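Local coordinates for activator of Hsp90 ATPase homologue 1/2-like C-terminal domain-containing protein (PDB 3UID) that is probably a type II toxin of the SRPBCC superfamily, a structural homologue of a Mycobacterium tuberculosis toxin involved in the hypoxic response, at residues Arg27-Tyr32 with Ile155-Leu159; Lys40-Pro44 with Ser150-Ile155. All blocks are in the same frame, centred on the assembly; numbering follows the deposited sequence.

Contact 1. Residues Arg27-Tyr32 with Ile155-Leu159; sequences RIWQIY and IDALL
Ile31 and Ile28 of helix 25-33 meet Ile155 and Leu158 near the end of helix 144-158, and Ile28 also meets Leu159 just after it. In this SRPBCC (Bet v 1-like) fold the long C-terminal helix packs here against a short helix that follows the strand 14-21. The contact is apolar, and no hydrogen bond crosses it. Ile31 uses two branches. Its CD1 lies 3.7 Å from Leu158 CD1, and its CG2 sits 4.0 Å from Ile155 CG1. Ile28 CD1 touches two methyls, Ile155 CG2 and Leu159 CD1, each at 4.0 Å, and its side chain crosses both partners at about a right angle. At the margin, Arg27 offers its aliphatic part, with CG 4.0 Å from Leu159 CD2. The chain then bends at chi2 (70°), and NH1 hydrogen-bonds to Gln37 OE1 of helix 35-42. Phe21 of strand 14-21 touches Ile28, Ile155 and Leu159. The Tyr32 hydroxyl is hydrogen-bonded to Tyr126 OH, and Phe115 meets the Tyr32 ring. Ile31 CG2 also lies over one face of that ring, offset toward the rim. The extended end of Ile155 (chi2 166°) carries CD1 to the phenol, 3.5 Å from Tyr32 OH.

Contact 2. Residues Lys40-Pro44 with Ser150-Ile155; sequences KVWGP and SAINQI
Val41, near the C-terminal end of helix 35-42, packs on Gln154 and Ile155 of the long C-terminal helix of this Bet v 1-like fold. Val41 CG1 lies 3.6 Å from Ile155 CG1, and the two side chains meet at a slant. The CB atoms of Val41 and Gln154 are 3.9 Å apart. Trp42 presents the edge of its indole, with Ala151 CB near the ring plane, 3.8 Å from CD1. Beyond the contact, Tyr64 meets the same indole edge-to-face. Pro44 CB rests against the amide end of Gln154, 3.8 Å from NE2. Backbones also approach directly: Ala151 CA makes a CH···O contact with Val41 O, 3.3 Å long and 159° at the hydrogen. Two waters form the polar group. One donates to Lys40 O and to Gln154 OE1. The other donates to Val41 O, at 2.7 Å, and is hydrogen-bonded to Ser150 OG. No direct hydrogen bond joins the segments. The carbonyls of Lys40 and Val41 are therefore tied to the long helix through water, while apolar contact joins Val41 to Ile155 and Trp42 to Ala151.

Both contacts use helix 144-158 and share Ile155. Contact 1 sets its C-terminal end against helix 25-33, and contact 2 sets its preceding turns against helix 35-42, the next helix in the chain. Their centres are 9 Å apart, and they merge where Leu158 CD1 meets Val41 CG1 at 3.4 Å. Ile31 CG2 and Val41 CG2 join them as well. Each contact is partly buried. Four of the seven touching residues are buried in contact 1, against two in contact 2. The chemistry differs too: contact 1 is largely aliphatic, with no hydrogen bond across it, and lies beside Phe21, whereas contact 2 combines apolar contacts with water bridges and a close backbone approach.

Contact 1. Residues Arg27-Tyr32 with Ile155-Leu159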
ATOM      1  N   ARG A  27      -3.111  16.075   2.804  1.00  9.80           N
ATOM      2  CA  ARG A  27      -4.010  15.471   1.804  1.00  8.17           C
ATOM      3  C   ARG A  27      -3.717  13.985   1.550  1.00  7.15           C
ATOM      4  O   ARG A  27      -4.632  13.160   1.518  1.00  8.71           O
ATOM      5  CB  ARG A  27      -3.944  16.223   0.471  1.00  8.45           C
ATOM      6  CG  ARG A  27      -4.703  15.476  -0.655  1.00 12.38           C
ATOM      7  CD  ARG A  27      -6.187  15.552  -0.384  1.00 11.61           C
ATOM      8  NE  ARG A  27      -6.997  14.762  -1.321  1.00 16.83           N
ATOM      9  CZ  ARG A  27      -7.438  13.529  -1.074  1.00 17.43           C
ATOM     10  NH1 ARG A  27      -7.137  12.926   0.068  1.00 12.60           N
ATOM     11  NH2 ARG A  27      -8.181  12.894  -1.968  1.00 10.10           N
ATOM     12  N   ILE A  28      -2.445  13.643   1.345  1.00  6.01           N
ATOM     13  CA  ILE A  28      -2.057  12.264   1.105  1.00  7.44           C
ATOM     14  C   ILE A  28      -2.401  11.379   2.301  1.00  6.64           C
ATOM     15  O   ILE A  28      -2.833  10.245   2.136  1.00  7.27           O
ATOM     16  CB  ILE A  28      -0.566  12.163   0.733  1.00  6.23           C
ATOM     17  CG1 ILE A  28      -0.263  13.070  -0.465  1.00  8.39           C
ATOM     18  CG2 ILE A  28      -0.199  10.728   0.400  1.00  9.15           C
ATOM     19  CD1 ILE A  28      -1.023  12.701  -1.739  1.00 10.12           C
ATOM     20  N   TRP A  29      -2.232  11.903   3.511  1.00  5.39           N
ATOM     21  CA  TRP A  29      -2.578  11.142   4.699  1.00  7.28           C
ATOM     22  C   TRP A  29      -4.023  10.635   4.620  1.00  9.50           C
ATOM     23  O   TRP A  29      -4.310   9.500   4.995  1.00  8.28           O
ATOM     24  CB  TRP A  29      -2.396  11.986   5.965  1.00 10.30           C
ATOM     25  CG  TRP A  29      -2.752  11.225   7.202  1.00  9.88           C
ATOM     26  CD1 TRP A  29      -3.949  11.241   7.868  1.00 10.67           C
ATOM     27  CD2 TRP A  29      -1.921  10.296   7.898  1.00  9.10           C
ATOM     28  NE1 TRP A  29      -3.899  10.403   8.953  1.00 10.31           N
ATOM     29  CE2 TRP A  29      -2.667   9.804   8.990  1.00  8.28           C
ATOM     30  CE3 TRP A  29      -0.610   9.845   7.717  1.00  9.48           C
ATOM     31  CZ2 TRP A  29      -2.144   8.883   9.891  1.00 10.66           C
ATOM     32  CZ3 TRP A  29      -0.098   8.921   8.611  1.00 11.45           C
ATOM     33  CH2 TRP A  29      -0.858   8.456   9.684  1.00  9.95           C
ATOM     34  N   GLN A  30      -4.919  11.485   4.136  1.00  8.67           N
ATOM     35  CA  GLN A  30      -6.341  11.153   4.083  1.00  9.63           C
ATOM     36  C   GLN A  30      -6.695  10.060   3.077  1.00  9.31           C
ATOM     37  O   GLN A  30      -7.758   9.426   3.192  1.00 10.83           O
ATOM     38  CB  GLN A  30      -7.177  12.413   3.826  1.00 11.29           C
ATOM     39  CG  GLN A  30      -7.127  13.414   4.961  1.00 11.51           C
ATOM     40  CD  GLN A  30      -7.646  12.856   6.285  1.00  9.63           C
ATOM     41  OE1 GLN A  30      -8.519  11.981   6.302  1.00 18.79           O
ATOM     42  NE2 GLN A  30      -7.109  13.350   7.384  1.00 19.43           N
ATOM     43  N   ILE A  31      -5.825   9.840   2.095  1.00  8.20           N
ATOM     44  CA  ILE A  31      -5.968   8.701   1.187  1.00  9.96           C
ATOM     45  C   ILE A  31      -6.004   7.393   1.991  1.00  9.59           C
ATOM     46  O   ILE A  31      -6.792   6.482   1.691  1.00 10.92           O
ATOM     47  CB  ILE A  31      -4.812   8.636   0.160  1.00  8.38           C
ATOM     48  CG1 ILE A  31      -4.806   9.864  -0.774  1.00 14.55           C
ATOM     49  CG2 ILE A  31      -4.856   7.325  -0.643  1.00 11.49           C
ATOM     50  CD1 ILE A  31      -5.917   9.865  -1.790  1.00 17.05           C
ATOM     51  N   TYR A  32      -5.141   7.301   3.004  1.00  7.55           N
ATOM     52  CA  TYR A  32      -5.014   6.099   3.825  1.00  7.70           C
ATOM     53  C   TYR A  32      -5.940   6.105   5.035  1.00  6.60           C
ATOM     54  O   TYR A  32      -6.354   5.049   5.502  1.00  9.74           O
ATOM     55  CB  TYR A  32      -3.548   5.909   4.241  1.00  8.96           C
ATOM     56  CG  TYR A  32      -2.698   5.760   3.012  1.00  6.70           C
ATOM     57  CD1 TYR A  32      -2.573   4.533   2.381  1.00  7.12           C
ATOM     58  CD2 TYR A  32      -2.085   6.867   2.432  1.00  8.55           C
ATOM     59  CE1 TYR A  32      -1.835   4.402   1.210  1.00  7.35           C
ATOM     60  CE2 TYR A  32      -1.340   6.748   1.264  1.00  7.41           C
ATOM     61  CZ  TYR A  32      -1.215   5.511   0.666  1.00 10.10           C
ATOM     62  OH  TYR A  32      -0.490   5.389  -0.493  1.00  8.87           O
ATOM     63  N   ILE A 155      -3.764   7.670  -7.113  1.00  7.61           N
ATOM     64  CA  ILE A 155      -3.647   8.821  -6.220  1.00  9.32           C
ATOM     65  C   ILE A 155      -3.371  10.076  -7.042  1.00  7.82           C
ATOM     66  O   ILE A 155      -4.042  11.083  -6.845  1.00  8.50           O
ATOM     67  CB  ILE A 155      -2.558   8.624  -5.144  1.00  4.30           C
ATOM     68  CG1 ILE A 155      -2.996   7.549  -4.148  1.00  7.48           C
ATOM     69  CG2 ILE A 155      -2.283   9.941  -4.405  1.00  7.47           C
ATOM     70  CD1 ILE A 155      -1.851   7.061  -3.256  1.00  8.65           C
ATOM     71  N   ASP A 156      -2.423  10.011  -7.977  1.00  5.82           N
ATOM     72  CA  ASP A 156      -2.171  11.150  -8.870  1.00  7.27           C
ATOM     73  C   ASP A 156      -3.483  11.673  -9.470  1.00 10.19           C
ATOM     74  O   ASP A 156      -3.732  12.882  -9.495  1.00 10.64           O
ATOM     75  CB  ASP A 156      -1.238  10.782 -10.036  1.00  9.15           C
ATOM     76  CG  ASP A 156       0.205  10.557  -9.611  1.00 14.87           C
ATOM     77  OD1 ASP A 156       0.898   9.791 -10.315  1.00 14.69           O
ATOM     78  OD2 ASP A 156       0.655  11.157  -8.624  1.00 14.06           O
ATOM     79  N   ALA A 157      -4.308  10.758  -9.977  1.00  6.70           N
ATOM     80  CA  ALA A 157      -5.524  11.159 -10.684  1.00 11.01           C
ATOM     81  C   ALA A 157      -6.498  11.896  -9.779  1.00 10.30           C
ATOM     82  O   ALA A 157      -7.208  12.794 -10.233  1.00 11.72           O
ATOM     83  CB  ALA A 157      -6.196   9.950 -11.305  1.00  9.25           C
ATOM     84  N   LEU A 158      -6.527  11.521  -8.501  1.00  9.10           N
ATOM     85  CA  LEU A 158      -7.431  12.141  -7.543  1.00  9.36           C
ATOM     86  C   LEU A 158      -7.039  13.572  -7.209  1.00 10.42           C
ATOM     87  O   LEU A 158      -7.870  14.343  -6.738  1.00 11.68           O
ATOM     88  CB  LEU A 158      -7.466  11.367  -6.222  1.00 10.94           C
ATOM     89  CG  LEU A 158      -8.005   9.940  -6.203  1.00 14.37           C
ATOM     90  CD1 LEU A 158      -8.138   9.500  -4.767  1.00 14.20           C
ATOM     91  CD2 LEU A 158      -9.345   9.832  -6.913  1.00 17.26           C
ATOM     92  N   LEU A 159      -5.777  13.915  -7.434  1.00  9.60           N
ATOM     93  CA  LEU A 159      -5.231  15.200  -6.985  1.00 11.60           C
ATOM     94  C   LEU A 159      -5.459  16.380  -7.940  1.00 12.82           C
ATOM     95  O   LEU A 159      -5.045  17.514  -7.652  1.00 12.19           O
ATOM     96  CB  LEU A 159      -3.733  15.049  -6.701  1.00  9.87           C
ATOM     97  CG  LEU A 159      -3.328  13.960  -5.703  1.00 10.86           C
ATOM     98  CD1 LEU A 159      -1.805  13.963  -5.490  1.00 13.76           C
ATOM     99  CD2 LEU A 159      -4.058  14.148  -4.382  1.00  8.77           C
TER

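Contact 2. Residues Lys40-Pro44 with Ser150-Ile155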
ATOM      1  N   LYS A  40     -10.693   3.476  -3.363  1.00  6.64           N
ATOM      2  CA  LYS A  40     -10.707   4.103  -4.677  1.00  6.50           C
ATOM      3  C   LYS A  40      -9.363   3.930  -5.387  1.00  7.24           C
ATOM      4  O   LYS A  40      -9.307   3.517  -6.546  1.00  8.77           O
ATOM      5  CB  LYS A  40     -11.060   5.589  -4.542  1.00  8.57           C
ATOM      6  CG  LYS A  40     -10.988   6.371  -5.849  1.00  6.91           C
ATOM      7  CD  LYS A  40     -12.063   5.920  -6.861  1.00 10.12           C
ATOM      8  CE  LYS A  40     -12.064   6.844  -8.083  1.00 11.81           C
ATOM      9  NZ  LYS A  40     -13.157   6.490  -9.035  1.00 22.43           N
ATOM     10  N   VAL A  41      -8.278   4.260  -4.698  1.00  8.08           N
ATOM     11  CA  VAL A  41      -6.967   4.214  -5.339  1.00  8.35           C
ATOM     12  C   VAL A  41      -6.474   2.780  -5.564  1.00 11.56           C
ATOM     13  O   VAL A  41      -5.699   2.510  -6.491  1.00 10.60           O
ATOM     14  CB  VAL A  41      -5.921   5.082  -4.601  1.00  7.52           C
ATOM     15  CG1 VAL A  41      -6.400   6.548  -4.588  1.00 10.11           C
ATOM     16  CG2 VAL A  41      -5.667   4.581  -3.181  1.00  9.40           C
ATOM     17  N   TRP A  42      -6.947   1.869  -4.727  1.00  7.68           N
ATOM     18  CA  TRP A  42      -6.623   0.448  -4.866  1.00 10.37           C
ATOM     19  C   TRP A  42      -7.472  -0.246  -5.930  1.00 13.46           C
ATOM     20  O   TRP A  42      -7.130  -1.350  -6.376  1.00 13.09           O
ATOM     21  CB  TRP A  42      -6.831  -0.274  -3.535  1.00  9.02           C
ATOM     22  CG  TRP A  42      -5.736  -0.117  -2.551  1.00  8.24           C
ATOM     23  CD1 TRP A  42      -4.537   0.512  -2.738  1.00 11.83           C
ATOM     24  CD2 TRP A  42      -5.727  -0.606  -1.207  1.00  7.72           C
ATOM     25  NE1 TRP A  42      -3.781   0.439  -1.593  1.00 14.03           N
ATOM     26  CE2 TRP A  42      -4.488  -0.244  -0.638  1.00  8.49           C
ATOM     27  CE3 TRP A  42      -6.636  -1.330  -0.434  1.00  8.51           C
ATOM     28  CZ2 TRP A  42      -4.142  -0.572   0.674  1.00 10.86           C
ATOM     29  CZ3 TRP A  42      -6.284  -1.653   0.880  1.00  9.30           C
ATOM     30  CH2 TRP A  42      -5.051  -1.281   1.409  1.00 11.54           C
ATOM     31  N   GLY A  43      -8.575   0.393  -6.319  1.00  9.81           N
ATOM     32  CA  GLY A  43      -9.547  -0.203  -7.229  1.00  9.42           C
ATOM     33  C   GLY A  43      -9.944   0.659  -8.419  1.00  8.61           C
ATOM     34  O   GLY A  43     -11.072   1.166  -8.480  1.00 12.06           O
ATOM     35  N   PRO A  44      -9.039   0.794  -9.398  1.00  9.72           N
ATOM     36  CA  PRO A  44      -9.436   1.362 -10.693  1.00  9.11           C
ATOM     37  C   PRO A  44     -10.487   0.444 -11.346  1.00  9.42           C
ATOM     38  O   PRO A  44     -10.690  -0.686 -10.885  1.00  9.41           O
ATOM     39  CB  PRO A  44      -8.126   1.365 -11.483  1.00 13.69           C
ATOM     40  CG  PRO A  44      -7.319   0.268 -10.886  1.00 16.14           C
ATOM     41  CD  PRO A  44      -7.713   0.154  -9.449  1.00  9.70           C
ATOM     42  N   SER A 150       0.053   1.038  -9.660  1.00  9.66           N
ATOM     43  CA  SER A 150      -1.311   1.414 -10.005  1.00  9.40           C
ATOM     44  C   SER A 150      -1.937   2.325  -8.952  1.00  6.26           C
ATOM     45  O   SER A 150      -2.564   3.331  -9.296  1.00  9.45           O
ATOM     46  CB  SER A 150      -2.184   0.167 -10.192  1.00  9.74           C
ATOM     47  OG  SER A 150      -3.546   0.516 -10.443  1.00 11.56           O
ATOM     48  N   ALA A 151      -1.775   1.977  -7.675  1.00  7.11           N
ATOM     49  CA  ALA A 151      -2.374   2.777  -6.609  1.00  8.00           C
ATOM     50  C   ALA A 151      -1.784   4.180  -6.615  1.00  7.49           C
ATOM     51  O   ALA A 151      -2.501   5.165  -6.468  1.00  8.39           O
ATOM     52  CB  ALA A 151      -2.184   2.107  -5.259  1.00 10.05           C
ATOM     53  N   ILE A 152      -0.475   4.268  -6.798  1.00  7.72           N
ATOM     54  CA  ILE A 152       0.193   5.568  -6.877  1.00  8.92           C
ATOM     55  C   ILE A 152      -0.336   6.419  -8.034  1.00  9.67           C
ATOM     56  O   ILE A 152      -0.619   7.616  -7.861  1.00  6.72           O
ATOM     57  CB  ILE A 152       1.710   5.381  -6.946  1.00  8.45           C
ATOM     58  CG1 ILE A 152       2.222   5.000  -5.552  1.00  9.06           C
ATOM     59  CG2 ILE A 152       2.409   6.661  -7.421  1.00  8.38           C
ATOM     60  CD1 ILE A 152       3.581   4.274  -5.599  1.00  8.17           C
ATOM     61  N   ASN A 153      -0.528   5.800  -9.192  1.00  9.62           N
ATOM     62  CA  ASN A 153      -1.108   6.514 -10.318  1.00  7.71           C
ATOM     63  C   ASN A 153      -2.552   6.918 -10.065  1.00  8.53           C
ATOM     64  O   ASN A 153      -2.970   7.986 -10.495  1.00  8.86           O
ATOM     65  CB  ASN A 153      -0.985   5.709 -11.606  1.00  8.01           C
ATOM     66  CG  ASN A 153       0.457   5.522 -12.017  1.00 13.57           C
ATOM     67  OD1 ASN A 153       1.315   6.363 -11.715  1.00 13.14           O
ATOM     68  ND2 ASN A 153       0.740   4.416 -12.698  1.00 15.31           N
ATOM     69  N   GLN A 154      -3.305   6.083  -9.353  1.00  7.46           N
ATOM     70  CA  GLN A 154      -4.680   6.460  -9.012  1.00  8.89           C
ATOM     71  C   GLN A 154      -4.701   7.641  -8.055  1.00  9.15           C
ATOM     72  O   GLN A 154      -5.560   8.516  -8.166  1.00  9.80           O
ATOM     73  CB  GLN A 154      -5.489   5.280  -8.456  1.00  6.68           C
ATOM     74  CG  GLN A 154      -5.816   4.204  -9.517  1.00  8.80           C
ATOM     75  CD  GLN A 154      -6.551   4.777 -10.713  1.00  9.36           C
ATOM     76  OE1 GLN A 154      -7.559   5.465 -10.564  1.00 13.99           O
ATOM     77  NE2 GLN A 154      -6.032   4.517 -11.905  1.00 13.38           N
ATOM     78  N   ILE A 155      -3.764   7.670  -7.113  1.00  7.61           N
ATOM     79  CA  ILE A 155      -3.647   8.821  -6.220  1.00  9.32           C
ATOM     80  C   ILE A 155      -3.371  10.076  -7.042  1.00  7.82           C
ATOM     81  O   ILE A 155      -4.042  11.083  -6.845  1.00  8.50           O
ATOM     82  CB  ILE A 155      -2.558   8.624  -5.144  1.00  4.30           C
ATOM     83  CG1 ILE A 155      -2.996   7.549  -4.148  1.00  7.48           C
ATOM     84  CG2 ILE A 155      -2.283   9.941  -4.405  1.00  7.47           C
ATOM     85  CD1 ILE A 155      -1.851   7.061  -3.256  1.00  8.65           C
TER
HETATM   86  O   HOH W   1      -9.642   4.337  -9.045  1.00 14.84           O
HETATM   87  O   HOH W   2      -4.715   0.576  -8.079  1.00 11.64           O